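Local coordinates for protein Lpg2148(MvcA) (Legionella pneumophila subsp. pneumophila str. Philadelphia 1, PDB 6K11) that probably acts as a deamidase-type effector that regulates the host ubiquitin-conjugating enzyme UBE2N by removing ubiquitin from it, at residues A54-V57 / S58-C61; V266-K269 / D270-L273; S274-G277 / I278-I282; A372-E375 / H376-L380. All coordinates share one frame; numbering follows the deposited sequence.

In the fold
Following the chain from the N terminus, contact 1 comes first, on helix 49-64, where 54-57 and 58-61 are consecutive turns. Contacts 2 and 3 adjoin in the sequence: contact 2 closes the tight turn between helices 261-266 and 269-274, and contact 3 closes the next one, between helices 269-274 and 278-288. Contact 4 lies near the C-terminal end of helix 358-381. All four are local and in series; none encloses or crosses another. Contacts 1 and 4 nevertheless touch in space, Met373 packing on Val57 and Val60, Thr374 on Val57, which joins the two helices. Contact 3 lies about 42 Å, centre to centre, from contact 1, across the chain's centre.

Contact 1. Residues A54-V57 / S58-C61; sequences AKEV and SKVC
Val57 and Cys61 meet one turn apart on the alpha-helix 49-64, whose buried side is packed by valines while lysines reach out from its exposed side. The backbone of 54-61 is regular: Ser58 N, Lys59 N and Val60 N donate to the carbonyls four residues earlier, those of Ala54, Lys55 and Glu56. The same pattern continues in the bond from Cys61 N to Val57 O, 2.9 Å long with an N-H...O angle of 164°.

The packed side is the one turned to helix 358-381. Val57 CG1 stands anti to its own backbone N (chi1 171°), and from there it reaches forward to Cys61 SG at 4.0 Å. Val60 holds its CG2 branch beside its own backbone N, 3.5 Å from Glu56 O, so a methyl group lies next to a carbonyl already engaged in the helix. Beyond the two segments Val57 rests on Lys370 and Thr374, Val60 on Met373, and Cys61 on Lys370.

The lysine side is looser. Lys55 and Lys59 are both extended and exposed. Glu56 is buried instead: its side chain touches Ser42 and Ile43, with a weak hydrogen bond between OE1 and Ser39 OG. The ammonium group of Lys59 and this carboxylate are opposite charges near each other but beyond a salt bridge, so any attraction is probably modest: Glu56 OE1 to Lys59 NZ measures 4.3 Å.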
loop_
_atom_site.group_PDB
_atom_site.type_symbol
_atom_site.label_atom_id
_atom_site.label_comp_id
_atom_site.label_asym_id
_atom_site.label_seq_id
_atom_site.Cartn_x
_atom_site.Cartn_y
_atom_site.Cartn_z
ATOM N N ALA A 54 -29.665 -1.365 2.584
ATOM C CA ALA A 54 -29.401 -2.803 2.555
ATOM C C ALA A 54 -28.214 -3.119 1.653
ATOM O O ALA A 54 -27.376 -3.970 1.985
ATOM C CB ALA A 54 -30.646 -3.559 2.092
ATOM N N LYS A 55 -28.113 -2.412 0.527
ATOM C CA LYS A 55 -27.011 -2.601 -0.407
ATOM C C LYS A 55 -25.675 -2.214 0.219
ATOM O O LYS A 55 -24.687 -2.957 0.121
ATOM C CB LYS A 55 -27.271 -1.778 -1.674
ATOM C CG LYS A 55 -26.162 -1.843 -2.723
ATOM C CD LYS A 55 -26.267 -0.691 -3.716
ATOM C CE LYS A 55 -25.252 -0.835 -4.845
ATOM N NZ LYS A 55 -25.336 0.284 -5.834
ATOM N N GLU A 56 -25.624 -1.046 0.867
ATOM C CA GLU A 56 -24.361 -0.593 1.441
ATOM C C GLU A 56 -23.934 -1.476 2.603
ATOM O O GLU A 56 -22.740 -1.740 2.783
ATOM C CB GLU A 56 -24.471 0.862 1.891
ATOM C CG GLU A 56 -24.583 1.848 0.748
ATOM C CD GLU A 56 -23.335 1.877 -0.113
ATOM O OE1 GLU A 56 -22.236 1.574 0.403
ATOM O OE2 GLU A 56 -23.451 2.214 -1.308
ATOM N N VAL A 57 -24.891 -1.941 3.403
ATOM C CA VAL A 57 -24.549 -2.805 4.528
ATOM C C VAL A 57 -23.986 -4.129 4.019
ATOM O O VAL A 57 -22.972 -4.630 4.522
ATOM C CB VAL A 57 -25.770 -3.004 5.442
ATOM C CG1 VAL A 57 -25.492 -4.067 6.488
ATOM C CG2 VAL A 57 -26.149 -1.658 6.121
ATOM N N SER A 58 -24.630 -4.707 3.000
ATOM C CA SER A 58 -24.145 -5.959 2.423
ATOM C C SER A 58 -22.721 -5.812 1.895
ATOM O O SER A 58 -21.859 -6.667 2.144
ATOM C CB SER A 58 -25.088 -6.420 1.306
ATOM O OG SER A 58 -24.505 -7.485 0.555
ATOM N N LYS A 59 -22.456 -4.726 1.163
ATOM C CA LYS A 59 -21.133 -4.514 0.582
ATOM C C LYS A 59 -20.047 -4.505 1.658
ATOM O O LYS A 59 -19.028 -5.196 1.537
ATOM C CB LYS A 59 -21.131 -3.208 -0.212
ATOM C CG LYS A 59 -19.758 -2.734 -0.682
ATOM C CD LYS A 59 -19.908 -1.549 -1.640
ATOM C CE LYS A 59 -18.705 -0.612 -1.587
ATOM N NZ LYS A 59 -19.005 0.691 -2.257
ATOM N N VAL A 60 -20.266 -3.750 2.735
ATOM C CA VAL A 60 -19.268 -3.637 3.797
ATOM C C VAL A 60 -19.121 -4.958 4.543
ATOM O O VAL A 60 -18.005 -5.396 4.846
ATOM C CB VAL A 60 -19.645 -2.481 4.743
ATOM C CG1 VAL A 60 -18.789 -2.518 6.004
ATOM C CG2 VAL A 60 -19.507 -1.157 4.020
ATOM N N CYS A 61 -20.234 -5.622 4.846
ATOM C CA CYS A 61 -20.144 -6.868 5.592
ATOM C C CYS A 61 -19.529 -7.981 4.748
ATOM O O CYS A 61 -18.883 -8.886 5.300
ATOM C CB CYS A 61 -21.526 -7.241 6.131
ATOM S SG CYS A 61 -22.114 -5.963 7.331
#

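Contact 2. Residues V266-K269 / D270-L273; sequences VSDK and DEYL
Lys269 lies across Leu273, one turn further on, and Lys269 CG and CE both touch the Leu273 CD1 methyl, each at 3.9 Å. Beside them the first turn of helix 269-274 closes through two backbone bonds, Tyr272 N to Asp268 O and Leu273 N to Lys269 O, each 3.0 Å. Asp268, with positive phi, ends helix 261-266 in a Schellman motif and is also the N-cap residue of the next helix, although its side chain makes no capping bond. Ser267 OG adds a weak bond from Lys269 N.

Three carboxylates gather at this start. Asp268 and Glu271 run side by side, their OD1 and OE1 4.1 Å apart with the carboxylate planes 45° to each other. Asp270 has CG between its backbone N and carbonyl carbon (chi1 66°), which turns OD1 back to 3.4 Å from Asp268 CA.

Outside, Lys13 NZ forms salt bridges with all three acids, and Lys269 NZ binds Glu311 as well as the carbonyls of Ser306 and Glu303. One ammonium group shared by three carboxylates would offset much of their mutual repulsion and probably favour their ionised forms, linking this turn to helix 4-19.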
loop_
_atom_site.group_PDB
_atom_site.type_symbol
_atom_site.label_atom_id
_atom_site.label_comp_id
_atom_site.label_asym_id
_atom_site.label_seq_id
_atom_site.Cartn_x
_atom_site.Cartn_y
_atom_site.Cartn_z
ATOM N N VAL A 266 -1.310 -17.261 10.252
ATOM C CA VAL A 266 -1.831 -18.633 10.259
ATOM C C VAL A 266 -1.024 -19.520 9.303
ATOM O O VAL A 266 -0.796 -20.710 9.578
ATOM C CB VAL A 266 -3.342 -18.641 9.910
ATOM C CG1 VAL A 266 -3.848 -20.053 9.678
ATOM C CG2 VAL A 266 -4.173 -17.965 11.030
ATOM N N SER A 267 -0.555 -18.960 8.184
ATOM C CA SER A 267 0.209 -19.738 7.212
ATOM C C SER A 267 1.671 -19.922 7.601
ATOM O O SER A 267 2.368 -20.678 6.921
ATOM C CB SER A 267 0.157 -19.072 5.830
ATOM O OG SER A 267 1.015 -17.934 5.790
ATOM N N ASP A 268 2.154 -19.233 8.645
ATOM C CA ASP A 268 3.553 -19.337 9.089
ATOM C C ASP A 268 4.533 -18.930 7.986
ATOM O O ASP A 268 5.689 -19.376 7.965
ATOM C CB ASP A 268 3.908 -20.752 9.588
ATOM C CG ASP A 268 3.035 -21.223 10.741
ATOM O OD1 ASP A 268 2.937 -20.501 11.752
ATOM O OD2 ASP A 268 2.450 -22.326 10.631
ATOM N N LYS A 269 4.097 -18.086 7.046
ATOM C CA LYS A 269 5.058 -17.613 6.057
ATOM C C LYS A 269 6.093 -16.699 6.688
ATOM O O LYS A 269 7.189 -16.557 6.140
ATOM C CB LYS A 269 4.354 -16.893 4.897
ATOM C CG LYS A 269 5.303 -16.566 3.752
ATOM C CD LYS A 269 4.599 -16.435 2.430
ATOM C CE LYS A 269 5.550 -15.837 1.400
ATOM N NZ LYS A 269 4.936 -15.808 0.037
ATOM N N ASP A 270 5.784 -16.095 7.840
ATOM C CA ASP A 270 6.805 -15.346 8.566
ATOM C C ASP A 270 7.961 -16.256 8.978
ATOM O O ASP A 270 9.136 -15.898 8.813
ATOM C CB ASP A 270 6.181 -14.641 9.788
ATOM C CG ASP A 270 5.664 -15.616 10.864
ATOM O OD1 ASP A 270 4.945 -16.587 10.539
ATOM O OD2 ASP A 270 5.959 -15.383 12.057
ATOM N N GLU A 271 7.645 -17.445 9.509
ATOM C CA GLU A 271 8.687 -18.371 9.954
ATOM C C GLU A 271 9.408 -18.982 8.763
ATOM O O GLU A 271 10.632 -19.166 8.797
ATOM C CB GLU A 271 8.083 -19.476 10.831
ATOM C CG GLU A 271 7.544 -18.968 12.166
ATOM C CD GLU A 271 7.163 -20.097 13.124
ATOM O OE1 GLU A 271 6.315 -19.847 14.017
ATOM O OE2 GLU A 271 7.700 -21.221 12.979
ATOM N N TYR A 272 8.657 -19.313 7.709
ATOM C CA TYR A 272 9.264 -19.825 6.485
ATOM C C TYR A 272 10.341 -18.878 5.966
ATOM O O TYR A 272 11.476 -19.294 5.694
ATOM C CB TYR A 272 8.193 -20.049 5.419
ATOM C CG TYR A 272 8.760 -20.680 4.162
ATOM C CD1 TYR A 272 9.062 -22.044 4.116
ATOM C CD2 TYR A 272 9.012 -19.910 3.028
ATOM C CE1 TYR A 272 9.593 -22.624 2.976
ATOM C CE2 TYR A 272 9.553 -20.485 1.879
ATOM C CZ TYR A 272 9.835 -21.835 1.860
ATOM O OH TYR A 272 10.360 -22.386 0.718
ATOM N N LEU A 273 10.005 -17.593 5.822
ATOM C CA LEU A 273 10.975 -16.667 5.247
ATOM C C LEU A 273 12.092 -16.371 6.232
ATOM O O LEU A 273 13.240 -16.167 5.823
ATOM C CB LEU A 273 10.288 -15.372 4.791
ATOM C CG LEU A 273 9.347 -15.526 3.591
ATOM C CD1 LEU A 273 8.470 -14.279 3.468
ATOM C CD2 LEU A 273 10.119 -15.808 2.273
#

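Contact 3. Residues S274-G277 / I278-I282; sequences SRIG and IDKYI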
loop_
_atom_site.group_PDB
_atom_site.type_symbol
_atom_site.label_atom_id
_atom_site.label_comp_id
_atom_site.label_asym_id
_atom_site.label_seq_id
_atom_site.Cartn_x
_atom_site.Cartn_y
_atom_site.Cartn_z
ATOM N N SER A 274 11.779 -16.368 7.528
ATOM C CA SER A 274 12.807 -16.195 8.543
ATOM C C SER A 274 14.002 -17.119 8.325
ATOM O O SER A 274 15.145 -16.740 8.610
ATOM C CB SER A 274 12.207 -16.460 9.919
ATOM O OG SER A 274 13.167 -16.220 10.918
ATOM N N ARG A 275 13.759 -18.330 7.823
ATOM C CA ARG A 275 14.820 -19.323 7.765
ATOM C C ARG A 275 15.890 -18.986 6.733
ATOM O O ARG A 275 16.990 -19.546 6.804
ATOM C CB ARG A 275 14.200 -20.705 7.517
ATOM C CG ARG A 275 13.071 -20.964 8.515
ATOM C CD ARG A 275 12.741 -22.410 8.762
ATOM N NE ARG A 275 11.765 -22.874 7.799
ATOM C CZ ARG A 275 10.537 -23.303 8.086
ATOM N NH1 ARG A 275 10.089 -23.373 9.336
ATOM N NH2 ARG A 275 9.759 -23.692 7.092
ATOM N N ILE A 276 15.633 -18.060 5.804
ATOM C CA ILE A 276 16.693 -17.722 4.855
ATOM C C ILE A 276 17.726 -16.774 5.443
ATOM O O ILE A 276 18.827 -16.655 4.886
ATOM C CB ILE A 276 16.123 -17.153 3.540
ATOM C CG1 ILE A 276 15.715 -15.684 3.684
ATOM C CG2 ILE A 276 14.963 -18.025 3.032
ATOM C CD1 ILE A 276 15.345 -15.060 2.343
ATOM N N GLY A 277 17.428 -16.133 6.564
ATOM C CA GLY A 277 18.368 -15.194 7.165
ATOM C C GLY A 277 18.206 -13.785 6.624
ATOM O O GLY A 277 17.911 -13.571 5.454
ATOM N N ILE A 278 18.441 -12.805 7.504
ATOM C CA ILE A 278 18.168 -11.402 7.181
ATOM C C ILE A 278 19.076 -10.903 6.058
ATOM O O ILE A 278 18.656 -10.089 5.221
ATOM C CB ILE A 278 18.296 -10.528 8.442
ATOM C CG1 ILE A 278 17.940 -9.066 8.129
ATOM C CG2 ILE A 278 19.705 -10.638 9.045
ATOM C CD1 ILE A 278 16.542 -8.882 7.515
ATOM N N ASP A 279 20.330 -11.375 6.019
ATOM C CA ASP A 279 21.255 -10.921 4.981
ATOM C C ASP A 279 20.755 -11.320 3.597
ATOM O O ASP A 279 20.695 -10.488 2.686
ATOM C CB ASP A 279 22.658 -11.485 5.225
ATOM C CG ASP A 279 23.329 -10.894 6.454
ATOM O OD1 ASP A 279 23.117 -9.700 6.754
ATOM O OD2 ASP A 279 24.088 -11.634 7.116
ATOM N N LYS A 280 20.380 -12.594 3.430
ATOM C CA LYS A 280 19.839 -13.056 2.154
ATOM C C LYS A 280 18.538 -12.347 1.798
ATOM O O LYS A 280 18.316 -12.007 0.629
ATOM C CB LYS A 280 19.616 -14.568 2.184
ATOM C CG LYS A 280 19.408 -15.180 0.795
ATOM C CD LYS A 280 20.684 -15.082 -0.042
ATOM C CE LYS A 280 21.861 -15.760 0.662
ATOM N NZ LYS A 280 23.106 -14.931 0.680
ATOM N N TYR A 281 17.650 -12.144 2.783
ATOM C CA TYR A 281 16.423 -11.386 2.525
ATOM C C TYR A 281 16.745 -9.991 1.993
ATOM O O TYR A 281 16.165 -9.545 0.997
ATOM C CB TYR A 281 15.555 -11.297 3.795
ATOM C CG TYR A 281 14.108 -10.843 3.541
ATOM C CD1 TYR A 281 13.777 -9.490 3.517
ATOM C CD2 TYR A 281 13.082 -11.770 3.334
ATOM C CE1 TYR A 281 12.472 -9.058 3.285
ATOM C CE2 TYR A 281 11.756 -11.341 3.103
ATOM C CZ TYR A 281 11.468 -9.981 3.079
ATOM O OH TYR A 281 10.169 -9.534 2.840
ATOM N N ILE A 282 17.681 -9.287 2.636
ATOM C CA ILE A 282 18.019 -7.939 2.176
ATOM C C ILE A 282 18.620 -7.985 0.775
ATOM O O ILE A 282 18.318 -7.140 -0.079
ATOM C CB ILE A 282 18.966 -7.243 3.175
ATOM C CG1 ILE A 282 18.240 -6.948 4.484
ATOM C CG2 ILE A 282 19.496 -5.947 2.584
ATOM C CD1 ILE A 282 19.150 -6.390 5.560
HETATM O O HOH W 1 20.981 -15.047 5.201
#
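Tyr281 N donates to Gly277 O at 3.0 Å, with an N-H...O angle of 168°, holding the first turn of helix 278-288 just after a type I beta turn from Ser274 to Gly277, itself closed by Gly277 N to Ser274 O at 3.1 Å. Gly277, at the N-cap position, has phi 88°; a beta carbon there would jam against the preceding carbonyl oxygen, which accounts for glycine.

Ile276 carries the apolar part of the contact. Its CG1 sits between its own backbone N and carbonyl carbon (chi1 79°), and its extended outer arm brings CD1 against the first turn of the helix, 3.7 Å from Tyr281 N and 4.0 Å from Tyr281 CB. The same methyl lies at the edge of the Tyr281 ring, near its plane, Ile276 CD1 being 4.1 Å from Tyr281 CD2. The ring itself is buried, stacked with Phe304 and meeting Phe249 at an angle, with Phe234 and Ile236 of strand 228-238 alongside.

On the surface side a water joins the two segments: it donates to Ile276 O at 2.7 Å and accepts from Lys280 N at 3.1 Å, so the water bridges a carbonyl and the N-H four residues on, in place of a direct bond. Lys280 CB passes 3.5 Å from Ile276 O before the chain bends away, and its NZ pairs with Glu283.

This is a compact helix-to-helix turn with a positive-phi glycine: Gly277 is the first residue after helix 269-274 to leave helical backbone angles and stands at the N-cap position of helix 278-288.

Contact 4. Residues A372-E375 / H376-L380; sequences AMTE and HLESL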
loop_
_atom_site.group_PDB
_atom_site.type_symbol
_atom_site.label_atom_id
_atom_site.label_comp_id
_atom_site.label_asym_id
_atom_site.label_seq_id
_atom_site.Cartn_x
_atom_site.Cartn_y
_atom_site.Cartn_z
ATOM N N ALA A 372 -24.534 -1.701 14.441
ATOM C CA ALA A 372 -24.243 -0.277 14.603
ATOM C C ALA A 372 -24.280 0.449 13.264
ATOM O O ALA A 372 -24.810 1.570 13.159
ATOM C CB ALA A 372 -22.883 -0.091 15.278
ATOM N N MET A 373 -23.705 -0.162 12.230
ATOM C CA MET A 373 -23.745 0.435 10.898
ATOM C C MET A 373 -25.184 0.627 10.430
ATOM O O MET A 373 -25.551 1.703 9.933
ATOM C CB MET A 373 -22.961 -0.440 9.907
ATOM C CG MET A 373 -22.897 0.129 8.483
ATOM S SD MET A 373 -22.069 -0.923 7.242
ATOM C CE MET A 373 -22.433 0.016 5.754
ATOM N N THR A 374 -26.017 -0.407 10.587
ATOM C CA THR A 374 -27.386 -0.346 10.079
ATOM C C THR A 374 -28.206 0.700 10.830
ATOM O O THR A 374 -28.912 1.513 10.222
ATOM C CB THR A 374 -28.050 -1.718 10.196
ATOM O OG1 THR A 374 -27.253 -2.699 9.511
ATOM C CG2 THR A 374 -29.438 -1.684 9.582
ATOM N N GLU A 375 -28.122 0.692 12.162
ATOM C CA GLU A 375 -28.888 1.657 12.944
ATOM C C GLU A 375 -28.415 3.084 12.676
ATOM O O GLU A 375 -29.234 4.005 12.565
ATOM C CB GLU A 375 -28.805 1.293 14.429
ATOM C CG GLU A 375 -29.423 -0.082 14.720
ATOM C CD GLU A 375 -29.468 -0.454 16.200
ATOM O OE1 GLU A 375 -30.309 -1.312 16.577
ATOM O OE2 GLU A 375 -28.657 0.095 16.986
ATOM N N HIS A 376 -27.102 3.282 12.522
ATOM C CA HIS A 376 -26.586 4.621 12.254
ATOM C C HIS A 376 -27.030 5.119 10.882
ATOM O O HIS A 376 -27.394 6.293 10.720
ATOM C CB HIS A 376 -25.057 4.624 12.376
ATOM C CG HIS A 376 -24.461 5.979 12.615
ATOM N ND1 HIS A 376 -24.965 6.865 13.548
ATOM C CD2 HIS A 376 -23.405 6.603 12.038
ATOM C CE1 HIS A 376 -24.240 7.970 13.539
ATOM N NE2 HIS A 376 -23.289 7.840 12.634
ATOM N N LEU A 377 -27.019 4.237 9.879
ATOM C CA LEU A 377 -27.489 4.617 8.550
ATOM C C LEU A 377 -28.980 4.951 8.567
ATOM O O LEU A 377 -29.411 5.952 7.975
ATOM C CB LEU A 377 -27.192 3.478 7.574
ATOM C CG LEU A 377 -26.581 3.760 6.206
ATOM C CD1 LEU A 377 -25.524 4.845 6.257
ATOM C CD2 LEU A 377 -25.989 2.449 5.684
ATOM N N GLU A 378 -29.782 4.128 9.242
ATOM C CA GLU A 378 -31.214 4.389 9.295
ATOM C C GLU A 378 -31.507 5.681 10.046
ATOM O O GLU A 378 -32.403 6.443 9.664
ATOM C CB GLU A 378 -31.933 3.211 9.941
ATOM C CG GLU A 378 -31.947 1.945 9.087
ATOM C CD GLU A 378 -32.444 0.750 9.865
ATOM O OE1 GLU A 378 -32.501 0.853 11.107
ATOM O OE2 GLU A 378 -32.779 -0.287 9.248
ATOM N N SER A 379 -30.739 5.958 11.104
ATOM C CA SER A 379 -30.928 7.185 11.868
ATOM C C SER A 379 -30.575 8.408 11.033
ATOM O O SER A 379 -31.364 9.357 10.937
ATOM C CB SER A 379 -30.086 7.129 13.154
ATOM O OG SER A 379 -30.553 8.057 14.121
ATOM N N LEU A 380 -29.400 8.393 10.401
ATOM C CA LEU A 380 -28.936 9.562 9.667
ATOM C C LEU A 380 -29.852 9.904 8.494
ATOM O O LEU A 380 -29.928 11.070 8.092
ATOM C CB LEU A 380 -27.514 9.334 9.159
ATOM C CG LEU A 380 -26.403 9.372 10.217
ATOM C CD1 LEU A 380 -25.062 8.980 9.600
ATOM C CD2 LEU A 380 -26.325 10.749 10.875
#
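Thr374 O accepts from Glu378 N at 2.9 Å, with an N-H...O angle of 164°, in the regular alpha-helix 358-381. Neighbouring bonds of the same length run from His376 N to Ala372 O, Leu377 N to Met373 O and Ser379 N to Glu375 O.

Around the Thr374-Glu378 bond the side chains of these two residues lie alongside one another and point the same way. The CG2 branch of Thr374, anti to its backbone N, brings its methyl to 3.6 Å from Glu378 OE2, while OG1 turns back to bond Lys370 O. Glu378 CG in turn passes 3.3 Å from Thr374 O, so the base of the glutamate covers that carbonyl.

On the buried side Met373, fully extended, places CE 4.3 Å from Leu377 CD2. Both pack against helix 49-64, Met373 on Val57, Leu377 on Ile53, and both also touch helix 28-39.

His376 leaves in another direction, its NE2 hydrogen-bonded to Glu37 OE2 on helix 28-39, which would help to fix the rotation of the ring. Over one face of that imidazole, offset toward the rim, Leu380 CD1 stands 3.6 Å above the ring plane.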